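Local coordinates for protein cortical-lytic enzyme (Bacillus cereus, PDB 4S3J) that hydrolyses partially degraded spore-cortex peptidoglycan during germination, acting as an N-acetylglucosaminidase that recognises muramic acid delta-lactam residues, at residues S121-T126 and A159-Q164; T134-F139 and W408-P413; P169-T174 and T201-T206; V188-A193 and E220-E225; T206-G211 and S243-S248. All coordinates share one frame; numbering follows the deposited sequence.

Contact 1 of 5, residues S121-T126 and A159-Q164; sequences SLVNAT and ANIATQ
Ile161 sets CG1 beside its own backbone N (chi1 -73°) and then runs extended through chi2 (172°), which carries CD1 well out from its helix toward Val123. Val123 answers with the branch that lies trans to its backbone N, chi1 179°, so that CG1 is the atom presented. The two methyls, Val123 CG1 and Ile161 CD1, meet at 4.0 Å, and the side chains cross at about a right angle. The second branch of the isoleucine makes a looser contact further along helix 120-129, where Ile161 CG2 stands 4.3 Å from Thr126 CG2. Ile161 therefore spans two residues one helical turn apart, one with each arm, and has the most surface covered here.

The rotation of Thr126 that turns its hydroxyl back onto its own helix also leaves CG2 facing helix 155-164. Thr126 OG1 donates to Leu122 O at 2.9 Å, and Thr126 N bonds to the same oxygen from the opposite face of the carbonyl plane. Two donors thus hold Leu122 O, and the hydroxyl bond fixes the threonine in this rotation.

These are neighbouring outer helices of the family 18 TIM barrel, each preceding a barrel strand. Leu136 of strand 135-143 lies beneath them, touched by both Thr126 and Ala162. Between the two segments the contact is wholly aliphatic, and its few methyl contacts rest on shape and the exclusion of water, with the one nearby hydroxyl spent inside its own helix.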
# COMPACT_ATOMS: atom_id res chain seq x y z
N SER A 121 -3.65 -19.51 -6.70
CA SER A 121 -4.44 -18.30 -6.50
C SER A 121 -3.54 -17.08 -6.35
O SER A 121 -3.86 -15.98 -6.80
CB SER A 121 -5.37 -18.48 -5.28
OG SER A 121 -4.60 -18.80 -4.14
N LEU A 122 -2.38 -17.28 -5.74
CA LEU A 122 -1.44 -16.21 -5.50
C LEU A 122 -0.69 -15.81 -6.78
O LEU A 122 -0.45 -14.62 -7.05
CB LEU A 122 -0.48 -16.64 -4.41
CG LEU A 122 0.24 -15.57 -3.60
CD1 LEU A 122 -0.72 -14.52 -3.04
CD2 LEU A 122 1.02 -16.24 -2.47
N VAL A 123 -0.33 -16.81 -7.58
CA VAL A 123 0.26 -16.51 -8.88
C VAL A 123 -0.76 -15.78 -9.76
O VAL A 123 -0.43 -14.82 -10.47
CB VAL A 123 0.77 -17.79 -9.57
CG1 VAL A 123 1.35 -17.46 -10.93
CG2 VAL A 123 1.83 -18.45 -8.70
N ASN A 124 -2.03 -16.17 -9.70
CA ASN A 124 -3.04 -15.47 -10.48
C ASN A 124 -3.24 -14.02 -10.03
O ASN A 124 -3.40 -13.13 -10.84
CB ASN A 124 -4.38 -16.21 -10.42
CG ASN A 124 -4.43 -17.44 -11.30
OD1 ASN A 124 -3.67 -17.55 -12.26
ND2 ASN A 124 -5.35 -18.34 -11.01
N ALA A 125 -3.22 -13.80 -8.72
CA ALA A 125 -3.33 -12.44 -8.20
C ALA A 125 -2.15 -11.60 -8.67
O ALA A 125 -2.32 -10.44 -9.02
CB ALA A 125 -3.40 -12.45 -6.70
N THR A 126 -0.96 -12.19 -8.69
CA THR A 126 0.23 -11.46 -9.13
C THR A 126 0.08 -11.03 -10.59
O THR A 126 0.40 -9.90 -10.95
CB THR A 126 1.50 -12.33 -8.97
OG1 THR A 126 1.65 -12.72 -7.60
CG2 THR A 126 2.75 -11.56 -9.40
N ALA A 159 9.86 -13.44 -11.63
CA ALA A 159 10.57 -12.37 -12.33
C ALA A 159 10.10 -12.23 -13.77
O ALA A 159 10.00 -11.12 -14.29
CB ALA A 159 12.07 -12.61 -12.30
N ASN A 160 9.83 -13.36 -14.41
CA ASN A 160 9.39 -13.34 -15.81
C ASN A 160 8.00 -12.71 -15.95
O ASN A 160 7.72 -12.02 -16.93
CB ASN A 160 9.38 -14.75 -16.40
CG ASN A 160 9.15 -14.75 -17.90
OD1 ASN A 160 9.69 -13.91 -18.62
ND2 ASN A 160 8.34 -15.69 -18.37
N ILE A 161 7.13 -12.96 -14.97
CA ILE A 161 5.81 -12.33 -14.97
C ILE A 161 5.99 -10.82 -14.97
O ILE A 161 5.34 -10.10 -15.73
CB ILE A 161 4.97 -12.78 -13.75
CG1 ILE A 161 4.49 -14.22 -13.94
CG2 ILE A 161 3.76 -11.86 -13.53
CD1 ILE A 161 3.82 -14.82 -12.73
N ALA A 162 6.86 -10.34 -14.10
CA ALA A 162 7.12 -8.91 -14.00
C ALA A 162 7.64 -8.35 -15.32
O ALA A 162 7.06 -7.40 -15.87
CB ALA A 162 8.12 -8.64 -12.89
N THR A 163 8.69 -8.97 -15.84
CA THR A 163 9.41 -8.49 -17.02
C THR A 163 8.48 -8.44 -18.24
O THR A 163 8.50 -7.48 -19.00
CB THR A 163 10.63 -9.39 -17.29
OG1 THR A 163 11.55 -9.25 -16.20
CG2 THR A 163 11.34 -9.04 -18.61
N GLN A 164 7.66 -9.47 -18.41
CA GLN A 164 6.74 -9.50 -19.54
C GLN A 164 5.69 -8.39 -19.50
O GLN A 164 5.06 -8.10 -20.51
CB GLN A 164 6.03 -10.86 -19.60
CG GLN A 164 6.95 -12.03 -20.00
CD GLN A 164 7.78 -11.75 -21.24
OE1 GLN A 164 8.99 -12.00 -21.27
NE2 GLN A 164 7.13 -11.23 -22.28

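Contact 2 of 5, residues T134-F139 and W408-P413; sequences TYLAYF and WKIGLP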
# COMPACT_ATOMS: atom_id res chain seq x y z
N THR A 134 5.00 -0.51 -11.12
CA THR A 134 6.32 -0.13 -11.59
C THR A 134 7.32 -1.23 -11.20
O THR A 134 8.22 -1.60 -11.98
CB THR A 134 6.79 1.22 -11.00
OG1 THR A 134 5.76 2.21 -11.17
CG2 THR A 134 8.07 1.68 -11.69
N TYR A 135 7.14 -1.73 -9.97
CA TYR A 135 8.01 -2.74 -9.39
C TYR A 135 7.21 -3.88 -8.76
O TYR A 135 6.18 -3.63 -8.15
CB TYR A 135 8.89 -2.13 -8.30
CG TYR A 135 9.82 -1.04 -8.74
CD1 TYR A 135 11.07 -1.35 -9.24
CD2 TYR A 135 9.46 0.30 -8.64
CE1 TYR A 135 11.93 -0.37 -9.63
CE2 TYR A 135 10.33 1.30 -9.03
CZ TYR A 135 11.56 0.95 -9.53
OH TYR A 135 12.47 1.91 -9.93
N LEU A 136 7.72 -5.11 -8.88
CA LEU A 136 7.20 -6.29 -8.19
C LEU A 136 8.28 -6.81 -7.25
O LEU A 136 9.42 -7.06 -7.68
CB LEU A 136 6.80 -7.37 -9.18
CG LEU A 136 6.30 -8.69 -8.59
CD1 LEU A 136 4.99 -8.49 -7.77
CD2 LEU A 136 6.09 -9.72 -9.68
N ALA A 137 7.93 -6.95 -5.97
CA ALA A 137 8.88 -7.31 -4.92
C ALA A 137 8.61 -8.68 -4.33
O ALA A 137 7.75 -8.82 -3.45
CB ALA A 137 8.87 -6.27 -3.81
N TYR A 138 9.37 -9.68 -4.77
CA TYR A 138 9.21 -11.03 -4.26
C TYR A 138 9.99 -11.19 -2.95
O TYR A 138 11.22 -11.17 -2.91
CB TYR A 138 9.63 -12.04 -5.33
CG TYR A 138 9.36 -13.50 -4.99
CD1 TYR A 138 8.56 -13.86 -3.92
CD2 TYR A 138 9.94 -14.52 -5.73
CE1 TYR A 138 8.33 -15.19 -3.61
CE2 TYR A 138 9.69 -15.85 -5.44
CZ TYR A 138 8.91 -16.18 -4.38
OH TYR A 138 8.68 -17.51 -4.07
N PHE A 139 9.23 -11.33 -1.87
CA PHE A 139 9.78 -11.37 -0.52
C PHE A 139 10.03 -12.81 -0.11
O PHE A 139 9.04 -13.57 0.01
CB PHE A 139 8.78 -10.72 0.45
CG PHE A 139 9.35 -10.44 1.82
CD1 PHE A 139 9.41 -11.43 2.77
CD2 PHE A 139 9.76 -9.16 2.17
CE1 PHE A 139 9.93 -11.17 4.04
CE2 PHE A 139 10.26 -8.90 3.43
CZ PHE A 139 10.34 -9.90 4.36
N TRP A 408 1.61 -3.71 0.67
CA TRP A 408 1.76 -5.00 1.36
C TRP A 408 0.34 -5.57 1.57
O TRP A 408 -0.41 -5.03 2.40
CB TRP A 408 2.45 -4.86 2.71
CG TRP A 408 2.78 -6.21 3.31
CD1 TRP A 408 1.95 -7.01 4.03
CD2 TRP A 408 4.01 -6.92 3.19
NE1 TRP A 408 2.60 -8.18 4.39
CE2 TRP A 408 3.86 -8.14 3.87
CE3 TRP A 408 5.23 -6.65 2.56
CZ2 TRP A 408 4.88 -9.09 3.96
CZ3 TRP A 408 6.24 -7.59 2.65
CH2 TRP A 408 6.06 -8.79 3.34
N LYS A 409 -0.06 -6.63 0.87
CA LYS A 409 0.71 -7.42 -0.08
C LYS A 409 -0.27 -8.05 -1.06
O LYS A 409 -1.48 -8.03 -0.83
CB LYS A 409 1.53 -8.52 0.62
CG LYS A 409 0.68 -9.49 1.45
CD LYS A 409 1.51 -10.69 1.97
CE LYS A 409 0.70 -11.56 2.90
NZ LYS A 409 1.43 -12.81 3.30
N ILE A 410 0.25 -8.62 -2.14
CA ILE A 410 -0.54 -9.35 -3.12
C ILE A 410 -1.23 -10.54 -2.44
O ILE A 410 -0.66 -11.19 -1.58
CB ILE A 410 0.37 -9.81 -4.29
CG1 ILE A 410 0.87 -8.59 -5.06
CG2 ILE A 410 -0.36 -10.79 -5.23
CD1 ILE A 410 2.00 -8.88 -6.02
N GLY A 411 -2.49 -10.78 -2.81
CA GLY A 411 -3.25 -11.91 -2.27
C GLY A 411 -4.37 -11.51 -1.34
O GLY A 411 -4.93 -12.36 -0.63
N LEU A 412 -4.69 -10.21 -1.35
CA LEU A 412 -5.73 -9.61 -0.52
C LEU A 412 -6.69 -8.81 -1.40
O LEU A 412 -6.46 -7.61 -1.64
CB LEU A 412 -5.09 -8.71 0.53
CG LEU A 412 -4.27 -9.45 1.60
CD1 LEU A 412 -3.20 -8.54 2.19
CD2 LEU A 412 -5.21 -9.93 2.71
N PRO A 413 -7.71 -9.48 -1.96
CA PRO A 413 -8.60 -8.86 -2.95
C PRO A 413 -9.15 -7.50 -2.51
O PRO A 413 -9.65 -7.34 -1.39
CB PRO A 413 -9.73 -9.87 -3.10
CG PRO A 413 -9.10 -11.19 -2.77
CD PRO A 413 -8.02 -10.90 -1.76
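The face of the Phe139 ring receives the edge of the Trp408 indole, an edge-to-face (T-shaped) pair whose planes stand at 87°. The centroids of the Phe139 ring and the six-membered ring of Trp408 are 5.3 Å apart. Trp408 CH2 lies above the phenyl plane, displaced toward the rim, and both Trp408 CH2 and Trp408 CZ3 approach Phe139 CD2 to 3.9 Å. Seen from the indole, Phe139 CD2 sits at the edge and in plane, while one face carries CB of the following residue, Lys409. Tyr110 also meets the indole, with its ring inclined at about 40°.

The peptide between Trp408 and Lys409 is cis. A tryptophan followed by a cis peptide at the end of the last barrel strand is a familiar feature of family 18 active sites, where the indole commonly floors the sugar-binding pocket; a similar role is probable here. The side chain of Phe139 is about 6 Å from that of Glu220, the probable proton donor.

On the side facing helix 120-129 the contact is aliphatic. Leu136 CD1 presses on Ile410 CD1 at 3.5 Å, tighter than ordinary van der Waals contact, with the side chains roughly perpendicular. Leu136 holds CG trans to its backbone N (chi1 177°), which carries its methyl toward the loop.

Ile410 also packs on Ala125, Thr126 and Ile129 of helix 120-129. On the flank toward strand 168-177, Phe139 rests against Thr174, and the ring pair spans from the second barrel strand to the end of the eighth, over the first strand, 104-111.

Contact 3 of 5, residues P169-T174 and T201-T206; sequences PMLVIT and TNILQT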
# COMPACT_ATOMS: atom_id res chain seq x y z
N PRO A 169 11.31 -6.39 -11.68
CA PRO A 169 11.33 -7.19 -10.45
C PRO A 169 12.44 -6.72 -9.52
O PRO A 169 13.55 -6.48 -9.98
CB PRO A 169 11.55 -8.61 -10.95
CG PRO A 169 12.28 -8.45 -12.23
CD PRO A 169 11.82 -7.15 -12.84
N MET A 170 12.13 -6.53 -8.24
CA MET A 170 13.15 -6.17 -7.23
C MET A 170 13.82 -7.41 -6.66
O MET A 170 13.19 -8.47 -6.51
CB MET A 170 12.50 -5.36 -6.11
CG MET A 170 12.01 -3.97 -6.53
SD MET A 170 10.72 -3.26 -5.47
CE MET A 170 11.52 -3.22 -3.88
N LEU A 171 15.11 -7.29 -6.40
CA LEU A 171 15.85 -8.29 -5.65
C LEU A 171 15.73 -7.91 -4.19
O LEU A 171 16.45 -7.02 -3.71
CB LEU A 171 17.31 -8.35 -6.11
CG LEU A 171 18.26 -9.24 -5.29
CD1 LEU A 171 17.70 -10.62 -5.06
CD2 LEU A 171 19.61 -9.37 -5.98
N VAL A 172 14.79 -8.54 -3.49
CA VAL A 172 14.54 -8.21 -2.11
C VAL A 172 15.38 -9.07 -1.19
O VAL A 172 15.23 -10.28 -1.14
CB VAL A 172 13.04 -8.41 -1.74
CG1 VAL A 172 12.78 -8.05 -0.30
CG2 VAL A 172 12.12 -7.60 -2.67
N ILE A 173 16.28 -8.43 -0.45
CA ILE A 173 17.21 -9.12 0.43
C ILE A 173 16.93 -8.79 1.89
O ILE A 173 16.92 -7.62 2.27
CB ILE A 173 18.67 -8.75 0.07
CG1 ILE A 173 18.97 -9.15 -1.37
CG2 ILE A 173 19.66 -9.45 0.99
CD1 ILE A 173 20.11 -8.39 -1.99
N THR A 174 16.75 -9.82 2.71
CA THR A 174 16.47 -9.65 4.13
C THR A 174 17.55 -10.24 5.01
O THR A 174 18.27 -11.17 4.60
CB THR A 174 15.13 -10.31 4.55
OG1 THR A 174 15.10 -11.68 4.15
CG2 THR A 174 13.95 -9.60 3.90
N THR A 201 29.16 -9.27 -4.54
CA THR A 201 29.39 -9.99 -5.79
C THR A 201 28.23 -10.93 -6.10
O THR A 201 27.73 -10.96 -7.23
CB THR A 201 30.72 -10.77 -5.73
OG1 THR A 201 31.80 -9.84 -5.68
CG2 THR A 201 30.90 -11.65 -6.95
N ASN A 202 27.78 -11.69 -5.10
CA ASN A 202 26.69 -12.65 -5.31
C ASN A 202 25.36 -11.96 -5.60
O ASN A 202 24.54 -12.46 -6.38
CB ASN A 202 26.52 -13.57 -4.10
CG ASN A 202 27.60 -14.62 -4.02
OD1 ASN A 202 28.10 -15.09 -5.05
ND2 ASN A 202 27.99 -15.00 -2.80
N ILE A 203 25.14 -10.82 -4.94
CA ILE A 203 23.94 -10.01 -5.17
C ILE A 203 23.88 -9.54 -6.62
O ILE A 203 22.83 -9.60 -7.26
CB ILE A 203 23.91 -8.80 -4.22
CG1 ILE A 203 23.64 -9.28 -2.79
CG2 ILE A 203 22.84 -7.77 -4.65
CD1 ILE A 203 23.93 -8.23 -1.74
N LEU A 204 25.00 -9.04 -7.14
CA LEU A 204 25.02 -8.55 -8.52
C LEU A 204 24.79 -9.68 -9.52
O LEU A 204 24.07 -9.49 -10.51
CB LEU A 204 26.34 -7.86 -8.82
CG LEU A 204 26.68 -6.63 -7.99
CD1 LEU A 204 28.10 -6.16 -8.27
CD2 LEU A 204 25.70 -5.53 -8.25
N GLN A 205 25.40 -10.84 -9.29
CA GLN A 205 25.20 -11.97 -10.18
C GLN A 205 23.75 -12.46 -10.14
O GLN A 205 23.19 -12.81 -11.17
CB GLN A 205 26.13 -13.13 -9.82
CG GLN A 205 27.56 -12.93 -10.27
CD GLN A 205 28.50 -13.97 -9.70
OE1 GLN A 205 28.09 -14.86 -8.95
NE2 GLN A 205 29.78 -13.86 -10.06
N THR A 206 23.15 -12.47 -8.96
CA THR A 206 21.74 -12.86 -8.82
C THR A 206 20.81 -11.86 -9.55
O THR A 206 19.94 -12.27 -10.31
CB THR A 206 21.33 -12.98 -7.33
OG1 THR A 206 22.12 -13.99 -6.70
CG2 THR A 206 19.86 -13.34 -7.19
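Leu171 and Ile203 form the heart of a strand-to-helix packing in the TIM barrel: strand 168-177 is its third strand, and helix 193-210 lies on the outer surface on the way to the fourth, 214-218. The short axes are 10.3 Å apart at closest approach and their directions differ by 152°, the near-antiparallel relation expected where a barrel helix returns over its sheet.

Leu171, which has the most surface buried, has its CB directed toward the helix. Its CD2 branch lies against Ile203 CG2 at 3.8 Å and also reaches the helix backbone, 3.5 Å from Ile203 O. Ile203 uses both its arms: CG2 is wedged between Leu171 CD2 and Ile173 CD1, while CG1 and CD1 meet Ile173 CD1 alone, the closer approach being 3.7 Å from Ile203 CG1 to Ile173 CD1. With CG1 beside the backbone N (chi1 -70°) and CG2 therefore trans to it, Ile203 engages two strand residues whose side chains emerge on the same side of the sheet. Ile173 brings up its terminal methyl alone.

Neighbouring strands complete this layer, Ile203 resting on Ile215 and Leu171 on Phe141. One turn beyond Ile203, Thr206 extends the apolar surface along the leucine, the two side chains crossing at about a right angle, with Thr206 CG2 4.1 Å from Leu171 CD1.

Contact 4 of 5, residues V188-A193 and E220-E225; sequences VILRDA and ESVAPE
Arg191 leaves the last turn of helix 183-191 with its CB directed at the segment 220-225, and its outermost nitrogen meets Glu225. From CB the chain turns CG beside its own backbone N (chi1 -63°) and then runs extended through CG and CD to NE, bridging the gap to the loop. NE is taken by a residue just beyond the segment, in a salt bridge with Asp226 OD1. At the tip, Arg191 NH2 is likewise hydrogen-bonded just beyond the segments, and its approach to Glu225 CB, at 3.6 Å, is a secondary packing contact, the carbon sitting at the edge of the guanidinium and in its plane. Glu225 O is near the same nitrogen, at 3.9 Å from Arg191 NH2.

The glutamate carboxylate does not face the arginine. A bend at chi2 (85°) turns it aside, leaving Glu225 OE1 5.3 Å from Arg191 NH2, and the carboxylate plane is inclined at 68° to the guanidinium. The opposite charges probably attract at this distance, while the direct ion pair is made by Asp226.

The loop so engaged follows the fourth strand of the TIM barrel, 214-218, whose end in family 18 enzymes carries the acidic catalytic signature. Glu220, the probable proton donor, begins this segment; its backbone O accepts from Asn175 ND2, and its carboxylate lies close to that of Asp218.

Beneath the arginine the contact is apolar and loose. Leu190 CD1 stands 4.4 Å from Val222 CG1, both residues being buried. Leu190 also packs on Ala229, Tyr230 and Phe233 of helix 227-240, and Val222 leans on Ala266.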
# COMPACT_ATOMS: atom_id res chain seq x y z
N VAL A 188 27.71 -9.61 11.17
CA VAL A 188 28.73 -10.30 10.39
C VAL A 188 28.92 -9.61 9.04
O VAL A 188 30.03 -9.24 8.69
CB VAL A 188 28.38 -11.80 10.17
CG1 VAL A 188 29.41 -12.44 9.26
CG2 VAL A 188 28.33 -12.53 11.50
N ILE A 189 27.83 -9.45 8.30
CA ILE A 189 27.88 -8.89 6.95
C ILE A 189 28.36 -7.44 6.91
O ILE A 189 29.09 -7.05 6.00
CB ILE A 189 26.51 -9.00 6.25
CG1 ILE A 189 26.24 -10.49 5.97
CG2 ILE A 189 26.49 -8.22 4.94
CD1 ILE A 189 24.86 -10.77 5.44
N LEU A 190 27.95 -6.65 7.90
CA LEU A 190 28.32 -5.23 7.90
C LEU A 190 29.72 -4.97 8.45
O LEU A 190 30.26 -3.87 8.27
CB LEU A 190 27.28 -4.43 8.69
CG LEU A 190 25.87 -4.43 8.11
CD1 LEU A 190 24.94 -3.64 9.02
CD2 LEU A 190 25.82 -3.88 6.68
N ARG A 191 30.33 -5.96 9.11
CA ARG A 191 31.63 -5.74 9.75
C ARG A 191 32.80 -6.50 9.14
O ARG A 191 33.94 -6.11 9.36
CB ARG A 191 31.57 -6.07 11.24
CG ARG A 191 30.60 -5.18 12.01
CD ARG A 191 30.62 -5.48 13.51
NE ARG A 191 29.70 -4.58 14.19
CZ ARG A 191 29.77 -4.22 15.47
NH1 ARG A 191 30.77 -4.64 16.24
NH2 ARG A 191 28.88 -3.38 15.95
N ASP A 192 32.54 -7.56 8.38
CA ASP A 192 33.63 -8.34 7.80
C ASP A 192 33.78 -8.04 6.32
O ASP A 192 32.90 -8.35 5.52
CB ASP A 192 33.42 -9.83 8.02
CG ASP A 192 34.62 -10.63 7.61
OD1 ASP A 192 35.53 -10.79 8.45
OD2 ASP A 192 34.68 -11.05 6.44
N ALA A 193 34.91 -7.44 5.94
CA ALA A 193 35.07 -6.95 4.58
C ALA A 193 35.09 -8.09 3.56
O ALA A 193 34.55 -7.95 2.45
CB ALA A 193 36.33 -6.11 4.47
N GLU A 220 16.10 -5.30 9.06
CA GLU A 220 15.42 -4.82 10.26
C GLU A 220 16.03 -5.47 11.51
O GLU A 220 16.73 -6.47 11.41
CB GLU A 220 13.92 -5.09 10.18
CG GLU A 220 13.28 -4.39 9.00
CD GLU A 220 11.80 -4.63 8.89
OE1 GLU A 220 11.11 -4.62 9.93
OE2 GLU A 220 11.33 -4.86 7.75
N SER A 221 15.75 -4.88 12.67
CA SER A 221 16.37 -5.30 13.94
C SER A 221 17.89 -5.28 13.83
O SER A 221 18.57 -6.16 14.36
CB SER A 221 15.90 -6.69 14.35
OG SER A 221 14.51 -6.72 14.53
N VAL A 222 18.39 -4.28 13.12
CA VAL A 222 19.83 -4.05 13.04
C VAL A 222 20.30 -3.41 14.34
O VAL A 222 19.66 -2.50 14.85
CB VAL A 222 20.16 -3.17 11.83
CG1 VAL A 222 21.65 -2.81 11.75
CG2 VAL A 222 19.69 -3.84 10.54
N ALA A 223 21.42 -3.88 14.88
CA ALA A 223 21.97 -3.29 16.10
C ALA A 223 22.28 -1.79 15.93
O ALA A 223 22.77 -1.38 14.89
CB ALA A 223 23.24 -4.03 16.50
N PRO A 224 22.01 -0.97 16.96
CA PRO A 224 22.33 0.46 16.88
C PRO A 224 23.80 0.73 16.57
O PRO A 224 24.13 1.74 15.93
CB PRO A 224 21.99 0.99 18.27
CG PRO A 224 21.19 -0.03 18.93
CD PRO A 224 21.42 -1.34 18.26
N GLU A 225 24.68 -0.15 17.03
CA GLU A 225 26.11 0.04 16.82
C GLU A 225 26.50 -0.13 15.35
O GLU A 225 27.61 0.20 14.95
CB GLU A 225 26.90 -0.94 17.69
CG GLU A 225 26.77 -0.70 19.20
CD GLU A 225 25.55 -1.36 19.83
OE1 GLU A 225 24.79 -2.10 19.15
OE2 GLU A 225 25.34 -1.13 21.04

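Contact 5 of 5, residues T206-G211 and S243-S248; sequences TAEKYG and SGYTLS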
# COMPACT_ATOMS: atom_id res chain seq x y z
N THR A 206 23.15 -12.47 -8.96
CA THR A 206 21.74 -12.86 -8.82
C THR A 206 20.81 -11.86 -9.55
O THR A 206 19.94 -12.27 -10.31
CB THR A 206 21.33 -12.98 -7.33
OG1 THR A 206 22.12 -13.99 -6.70
CG2 THR A 206 19.86 -13.34 -7.19
N ALA A 207 21.04 -10.56 -9.35
CA ALA A 207 20.24 -9.53 -10.01
C ALA A 207 20.33 -9.65 -11.52
O ALA A 207 19.32 -9.60 -12.22
CB ALA A 207 20.68 -8.16 -9.57
N GLU A 208 21.55 -9.83 -12.02
CA GLU A 208 21.74 -9.91 -13.45
C GLU A 208 21.10 -11.18 -14.00
O GLU A 208 20.54 -11.17 -15.10
CB GLU A 208 23.23 -9.84 -13.77
CG GLU A 208 23.58 -10.16 -15.18
CD GLU A 208 25.07 -10.09 -15.38
OE1 GLU A 208 25.60 -8.96 -15.50
OE2 GLU A 208 25.72 -11.16 -15.38
N LYS A 209 21.14 -12.27 -13.24
CA LYS A 209 20.52 -13.51 -13.68
C LYS A 209 18.99 -13.39 -13.89
O LYS A 209 18.45 -13.93 -14.85
CB LYS A 209 20.80 -14.63 -12.69
CG LYS A 209 20.14 -15.96 -13.07
CD LYS A 209 20.43 -17.06 -12.08
CE LYS A 209 19.73 -18.35 -12.48
NZ LYS A 209 19.98 -19.46 -11.51
N TYR A 210 18.31 -12.65 -13.03
CA TYR A 210 16.84 -12.62 -13.07
C TYR A 210 16.27 -11.31 -13.60
O TYR A 210 15.04 -11.14 -13.62
CB TYR A 210 16.27 -12.88 -11.67
CG TYR A 210 16.51 -14.29 -11.17
CD1 TYR A 210 15.98 -15.39 -11.85
CD2 TYR A 210 17.27 -14.53 -10.04
CE1 TYR A 210 16.20 -16.67 -11.40
CE2 TYR A 210 17.49 -15.81 -9.58
CZ TYR A 210 16.96 -16.88 -10.27
OH TYR A 210 17.19 -18.16 -9.80
N GLY A 211 17.13 -10.40 -14.04
CA GLY A 211 16.67 -9.14 -14.60
C GLY A 211 16.13 -8.21 -13.53
O GLY A 211 15.28 -7.35 -13.78
N SER A 243 25.23 0.67 -14.62
CA SER A 243 24.22 1.50 -15.24
C SER A 243 22.95 0.69 -15.49
O SER A 243 22.98 -0.47 -15.91
CB SER A 243 24.74 2.10 -16.55
OG SER A 243 25.02 1.10 -17.50
N GLY A 244 21.82 1.32 -15.18
CA GLY A 244 20.52 0.72 -15.39
C GLY A 244 20.00 0.05 -14.13
O GLY A 244 18.84 -0.33 -14.08
N TYR A 245 20.86 -0.10 -13.13
CA TYR A 245 20.41 -0.67 -11.86
C TYR A 245 20.21 0.44 -10.84
O TYR A 245 20.89 1.47 -10.89
CB TYR A 245 21.39 -1.70 -11.29
CG TYR A 245 21.49 -2.99 -12.08
CD1 TYR A 245 22.08 -3.02 -13.34
CD2 TYR A 245 20.94 -4.18 -11.59
CE1 TYR A 245 22.17 -4.19 -14.06
CE2 TYR A 245 21.02 -5.35 -12.31
CZ TYR A 245 21.64 -5.35 -13.55
OH TYR A 245 21.71 -6.52 -14.28
N THR A 246 19.32 0.20 -9.89
CA THR A 246 19.05 1.12 -8.78
C THR A 246 19.10 0.40 -7.44
O THR A 246 19.06 -0.84 -7.37
CB THR A 246 17.68 1.78 -8.92
OG1 THR A 246 16.66 0.78 -9.02
CG2 THR A 246 17.65 2.66 -10.14
N LEU A 247 19.15 1.19 -6.37
CA LEU A 247 19.24 0.69 -5.01
C LEU A 247 18.11 1.26 -4.15
O LEU A 247 17.81 2.45 -4.22
CB LEU A 247 20.59 1.08 -4.42
CG LEU A 247 20.86 0.85 -2.94
CD1 LEU A 247 20.83 -0.66 -2.62
CD2 LEU A 247 22.23 1.47 -2.53
N SER A 248 17.47 0.41 -3.34
CA SER A 248 16.43 0.87 -2.45
C SER A 248 16.50 0.16 -1.10
O SER A 248 17.17 -0.87 -0.97
CB SER A 248 15.04 0.67 -3.08
OG SER A 248 14.79 -0.70 -3.37
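Apolar packing comes first, and it joins Tyr245 to Ala207. Tyr245 CB is directed toward helix 193-210, and Tyr245 CE2 lies 3.9 Å from Ala207 CB. The small alanine lets the aromatic ring approach the helix closely. Both residues also rest on Ile215, so the helix and the ring both pack on strand 214-218, with Leu171 of strand 168-177 touching Ala207 from the next strand. Tyr245 places CG beside its own backbone N (chi1 -69°), which swings the ring from the loop across to the helix.

Contacts with the phenol oxygen form a second group. Tyr245 OH reaches the helix backbone itself, 3.5 Å from Glu208 CA, and lies 3.7 Å from Glu208 CB. These are van der Waals approaches to carbon. Glu208 sends CG trans to its backbone N (chi1 170°) and continues extended, so it is the root of this chain that meets the tyrosine.

Polar bonds belong to the flanks. In the strand entered after Tyr245, Thr246 OG1 bonds to Asp214 OD1 and Ser248 OG to Asp214 OD2, tying the fifth barrel strand to the fourth. Ser248 OG is also bonded to His216 ND1.

Glycines with positive phi mark the two turns, Gly211 where the helix ends and Gly244 just ahead of the tyrosine. A helix ending beside the loop that feeds the next strand but one is typical of the TIM-barrel end at which strands begin, the end remote from the catalytic loops.

All five contacts belong to the family 18 TIM barrel. Contacts 1 and 3 are buried and aliphatic, one between two outer helices, the other between a strand and its covering helix. Contacts 3 and 5 share Thr206 and helix 193-210, their centres about 7 Å apart; contact 5 continues toward a more exposed end, where a tyrosine replaces methyls. Contacts 1 and 2 meet where Ile410 packs on Ala125, and contacts 2 and 3 use neighbouring strands. Toward the catalytic end the chemistry changes: contact 2 adds an aromatic pair, and contact 4, which holds Glu220, combines a small apolar base with charged groups at the surface.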